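Local coordinates for protein phosphoribosylformylglycinamidine synthase 2 (Thermus thermophilus, PDB 3VIU) that belongs to the PurM-like AIR synthase-related proteins, pairs their N- and C-terminal domains twice in one chain, and holds adenosine-5'-diphosphate and a magnesium ion, at residues A[561-566]-A[684-689]; A[613-618]-A[661-666]. One frame throughout, in Å; residues are numbered along the deposited sequence.

Interaction 1: A[561-566]-A[684-689]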
# COMPACT_ATOMS: atom_id res chain seq x y z
N GLY A 561 -10.65 -35.60 -3.59
CA GLY A 561 -11.84 -36.03 -2.86
C GLY A 561 -12.55 -34.99 -2.01
O GLY A 561 -13.58 -35.29 -1.41
N GLU A 562 -12.02 -33.78 -1.95
CA GLU A 562 -12.67 -32.73 -1.17
C GLU A 562 -13.81 -32.14 -1.98
O GLU A 562 -13.72 -32.02 -3.20
CB GLU A 562 -11.66 -31.64 -0.80
CG GLU A 562 -10.69 -32.05 0.30
CD GLU A 562 -9.82 -30.90 0.80
OE1 GLU A 562 -9.24 -31.05 1.90
OE2 GLU A 562 -9.70 -29.87 0.10
N VAL A 563 -14.91 -31.80 -1.30
CA VAL A 563 -16.04 -31.21 -2.00
C VAL A 563 -15.69 -29.74 -2.24
O VAL A 563 -15.21 -29.05 -1.33
CB VAL A 563 -17.35 -31.30 -1.17
CG1 VAL A 563 -18.51 -30.72 -1.96
CG2 VAL A 563 -17.64 -32.76 -0.80
N LEU A 564 -15.93 -29.27 -3.46
CA LEU A 564 -15.63 -27.90 -3.85
C LEU A 564 -16.90 -27.07 -3.99
O LEU A 564 -17.74 -27.35 -4.84
CB LEU A 564 -14.85 -27.91 -5.18
CG LEU A 564 -14.60 -26.57 -5.90
CD1 LEU A 564 -13.91 -25.60 -4.96
CD2 LEU A 564 -13.75 -26.82 -7.15
N LEU A 565 -17.04 -26.04 -3.16
CA LEU A 565 -18.22 -25.18 -3.19
C LEU A 565 -17.91 -23.74 -3.61
O LEU A 565 -16.76 -23.31 -3.66
CB LEU A 565 -18.89 -25.14 -1.81
CG LEU A 565 -19.41 -26.39 -1.12
CD1 LEU A 565 -18.24 -27.20 -0.53
CD2 LEU A 565 -20.35 -25.97 -0.01
N LEU A 566 -18.97 -22.99 -3.89
CA LEU A 566 -18.84 -21.60 -4.28
C LEU A 566 -19.88 -20.76 -3.56
O LEU A 566 -21.08 -21.04 -3.64
CB LEU A 566 -19.00 -21.48 -5.79
CG LEU A 566 -18.87 -20.14 -6.52
CD1 LEU A 566 -20.23 -19.50 -6.67
CD2 LEU A 566 -17.89 -19.24 -5.80
N TYR A 684 -25.26 -20.16 -2.79
CA TYR A 684 -24.07 -21.00 -2.87
C TYR A 684 -24.34 -22.18 -3.79
O TYR A 684 -25.48 -22.42 -4.19
CB TYR A 684 -23.67 -21.51 -1.48
CG TYR A 684 -24.52 -22.66 -0.96
CD1 TYR A 684 -24.25 -23.98 -1.34
CD2 TYR A 684 -25.59 -22.43 -0.10
CE1 TYR A 684 -25.04 -25.04 -0.88
CE2 TYR A 684 -26.39 -23.48 0.36
CZ TYR A 684 -26.10 -24.78 -0.03
OH TYR A 684 -26.88 -25.83 0.41
N ARG A 685 -23.28 -22.91 -4.13
CA ARG A 685 -23.39 -24.07 -4.99
C ARG A 685 -22.28 -25.07 -4.76
O ARG A 685 -21.14 -24.71 -4.43
CB ARG A 685 -23.36 -23.67 -6.47
CG ARG A 685 -24.69 -23.19 -7.04
CD ARG A 685 -24.88 -23.70 -8.47
NE ARG A 685 -25.08 -25.15 -8.51
CZ ARG A 685 -24.47 -25.97 -9.36
NH1 ARG A 685 -23.60 -25.50 -10.26
NH2 ARG A 685 -24.73 -27.27 -9.31
N VAL A 686 -22.62 -26.35 -4.92
CA VAL A 686 -21.66 -27.43 -4.78
C VAL A 686 -21.24 -27.77 -6.21
O VAL A 686 -21.90 -28.55 -6.89
CB VAL A 686 -22.30 -28.67 -4.12
CG1 VAL A 686 -21.26 -29.76 -3.96
CG2 VAL A 686 -22.91 -28.29 -2.77
N LEU A 687 -20.13 -27.19 -6.65
CA LEU A 687 -19.62 -27.40 -8.00
C LEU A 687 -19.10 -28.79 -8.33
O LEU A 687 -19.33 -29.28 -9.43
CB LEU A 687 -18.52 -26.38 -8.31
CG LEU A 687 -18.90 -24.91 -8.06
CD1 LEU A 687 -17.70 -24.04 -8.37
CD2 LEU A 687 -20.09 -24.51 -8.92
N GLY A 688 -18.38 -29.40 -7.38
CA GLY A 688 -17.83 -30.73 -7.60
C GLY A 688 -16.79 -31.15 -6.58
O GLY A 688 -16.96 -30.93 -5.38
N GLU A 689 -15.70 -31.76 -7.04
CA GLU A 689 -14.63 -32.19 -6.14
C GLU A 689 -13.23 -31.97 -6.70
O GLU A 689 -13.06 -31.67 -7.89
CB GLU A 689 -14.79 -33.68 -5.77
CG GLU A 689 -14.95 -34.63 -6.94
CD GLU A 689 -14.83 -36.10 -6.53
OE1 GLU A 689 -15.19 -36.43 -5.38
OE2 GLU A 689 -14.40 -36.93 -7.36
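V563 and V686 meet on one face of an antiparallel pair of strands, their CG1 methyls 3.5 Å apart. In both valines CG1 lies anti to the backbone N (chi1 -178° in each), and the two branched side chains approach at a slant. L565 shares this face, its CG beside V686 CG2, and L670 of helix 670-679 covers both V563 and L565. On the opposite face L566 offers its CB to L687 CD1 at 3.9 Å, while L564 and L687 both pack on V643 of strand 641-644. The valines and L565 thus make one face apolar beside helix 670-679, and the longer leucines L564, L566 and L687 make up the other, where L566 and L687 also touch L662.

The backbone carries a classic beta bulge: L687 and G688 together oppose L564. L564 O receives two weak bonds, from L687 N and from G688 N at 3.3 Å, whereas L564 N gives G688 O a straight bond of 2.7 Å. Glycine suits the second bulge position, its phi of 166° being easy without a side chain. Beyond the bulge, L566 N to R685 O (2.8 Å) and R685 N to L566 O (2.9 Å) form a regular reciprocal pair.

At the polar edge E689 CA makes a CA-H...O contact with E562 O at 3.1 Å. Backbone bonding therefore sets the pairing and apolar side chains fill both faces, while R685, Y684 and E562 turn their polar ends to E570, E678 and T664.

Interaction 2: A[613-618]-A[661-666]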
# COMPACT_ATOMS: atom_id res chain seq x y z
N GLY A 613 -12.91 -24.73 11.60
CA GLY A 613 -12.21 -25.87 11.01
C GLY A 613 -12.94 -26.63 9.92
O GLY A 613 -12.58 -27.76 9.60
N LEU A 614 -13.99 -26.03 9.35
CA LEU A 614 -14.75 -26.68 8.29
C LEU A 614 -14.00 -26.67 6.96
O LEU A 614 -14.21 -27.54 6.12
CB LEU A 614 -16.10 -25.99 8.10
CG LEU A 614 -17.15 -26.24 9.17
CD1 LEU A 614 -18.30 -25.26 9.01
CD2 LEU A 614 -17.65 -27.68 9.08
N THR A 615 -13.11 -25.69 6.79
CA THR A 615 -12.34 -25.55 5.56
C THR A 615 -10.97 -24.93 5.80
O THR A 615 -10.82 -24.05 6.65
CB THR A 615 -13.07 -24.65 4.54
OG1 THR A 615 -12.29 -24.54 3.35
CG2 THR A 615 -13.27 -23.25 5.13
N ARG A 616 -9.97 -25.37 5.05
CA ARG A 616 -8.63 -24.81 5.18
C ARG A 616 -8.11 -24.45 3.79
O ARG A 616 -6.92 -24.21 3.60
CB ARG A 616 -7.68 -25.79 5.87
CG ARG A 616 -7.50 -27.08 5.13
CD ARG A 616 -6.37 -27.89 5.70
NE ARG A 616 -6.25 -29.17 4.99
CZ ARG A 616 -5.32 -30.08 5.25
NH1 ARG A 616 -4.42 -29.87 6.20
NH2 ARG A 616 -5.31 -31.21 4.55
N THR A 617 -9.00 -24.42 2.82
CA THR A 617 -8.62 -24.05 1.46
C THR A 617 -9.72 -23.20 0.84
O THR A 617 -10.86 -23.65 0.64
CB THR A 617 -8.26 -25.31 0.62
OG1 THR A 617 -8.40 -25.03 -0.78
CG2 THR A 617 -9.10 -26.46 1.01
N ALA A 618 -9.38 -21.94 0.57
CA ALA A 618 -10.31 -20.97 0.01
C ALA A 618 -9.59 -20.04 -0.96
O ALA A 618 -8.38 -19.85 -0.89
CB ALA A 618 -10.95 -20.16 1.14
N VAL A 661 -16.62 -16.50 -3.32
CA VAL A 661 -15.54 -17.30 -2.75
C VAL A 661 -15.67 -18.81 -2.94
O VAL A 661 -16.74 -19.39 -2.74
CB VAL A 661 -15.41 -17.05 -1.22
CG1 VAL A 661 -14.32 -17.93 -0.63
CG2 VAL A 661 -15.09 -15.59 -0.96
N LEU A 662 -14.56 -19.44 -3.31
CA LEU A 662 -14.49 -20.88 -3.51
C LEU A 662 -13.80 -21.51 -2.30
O LEU A 662 -12.86 -20.93 -1.76
CB LEU A 662 -13.68 -21.21 -4.76
CG LEU A 662 -14.23 -20.82 -6.13
CD1 LEU A 662 -13.16 -21.02 -7.21
CD2 LEU A 662 -15.45 -21.67 -6.42
N PHE A 663 -14.25 -22.68 -1.88
CA PHE A 663 -13.61 -23.37 -0.76
C PHE A 663 -13.97 -24.85 -0.77
O PHE A 663 -14.94 -25.26 -1.40
CB PHE A 663 -14.00 -22.74 0.58
CG PHE A 663 -15.38 -23.06 1.04
CD1 PHE A 663 -15.60 -23.98 2.05
CD2 PHE A 663 -16.48 -22.43 0.48
CE1 PHE A 663 -16.88 -24.28 2.49
CE2 PHE A 663 -17.76 -22.71 0.91
CZ PHE A 663 -17.96 -23.64 1.92
N THR A 664 -13.15 -25.66 -0.09
CA THR A 664 -13.40 -27.09 -0.05
C THR A 664 -13.60 -27.58 1.38
O THR A 664 -13.05 -27.02 2.33
CB THR A 664 -12.23 -27.86 -0.68
OG1 THR A 664 -11.13 -27.87 0.23
CG2 THR A 664 -11.79 -27.19 -1.97
N VAL A 665 -14.39 -28.64 1.52
CA VAL A 665 -14.67 -29.23 2.82
C VAL A 665 -14.42 -30.72 2.72
O VAL A 665 -14.43 -31.28 1.62
CB VAL A 665 -16.16 -29.04 3.23
CG1 VAL A 665 -16.50 -27.57 3.31
CG2 VAL A 665 -17.07 -29.72 2.23
N GLU A 666 -14.19 -31.36 3.85
CA GLU A 666 -13.99 -32.79 3.81
C GLU A 666 -15.40 -33.36 3.65
O GLU A 666 -16.35 -32.86 4.24
CB GLU A 666 -13.32 -33.29 5.09
CG GLU A 666 -12.95 -34.78 5.08
CD GLU A 666 -14.12 -35.68 5.49
OE1 GLU A 666 -13.99 -36.92 5.35
OE2 GLU A 666 -15.15 -35.15 5.97
O HOH W 1 -13.34 -30.04 5.90
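T615 OG1 donates to T664 O at 2.8 Å, the hydroxyl standing somewhat off the carbonyl plane. It sits anti to the backbone N (chi1 -180°), which turns it across to strand 661-665 and also leaves it able to accept a weak bond from T617 N at 3.3 Å. One threonine oxygen thus serves both as donor across the contact and as acceptor within its own loop, a task that a small beta-branched hydroxyl residue does well. The same oxygen lies at the edge of the F663 ring, near its plane, 3.6 Å from CD1; the two side chains cross at about a right angle.

T617 O is held by T664 N at 3.1 Å, with F663 CA adding a CA-H...O contact from the same strand. A618 CA returns such a contact to L662 O, at 3.1 Å. A618 forms a non-hydrogen-bonded antiparallel pair with F663, and its small methyl packs beside F663 CB at 4.0 Å. T664 OG1 is satisfied by E562, and the backbones of R616 and A618 bond to that of E554.

At the other end a water joins L614 O, to which it donates at 2.7 Å, and E666 N, from which it accepts at 2.6 Å, where the chains have drawn too far apart for a direct bond. G613, with positive phi, ends helix 596-611 in a Schellman motif. The arrangement is that of a helix-to-strand turn feeding an antiparallel edge strand in the PurM-like C-terminal domain; that strand, 618-620, ends at the magnesium site residue D620.

How the interactions relate
From the N terminus, the chain first lays down 561-566, then 613-618, then 661-666, and last 684-689. Interaction 1 closes a loop of 117 residues; interaction 2 closes a shorter one of 42 that falls wholly within it, so the two nest and do not cross. They meet at neighbouring strands: L565 N lies 2.8 Å from F663 O, a probable hydrogen bond. Together they set four consecutive strands of one mixed sheet, in the order 618-620, 661-665, 563-567, 684-690, joining its edge to its middle. Helices 596-611 and 625-634 belong to the connections between these strands, all within one AIR synthase-related C-terminal domain.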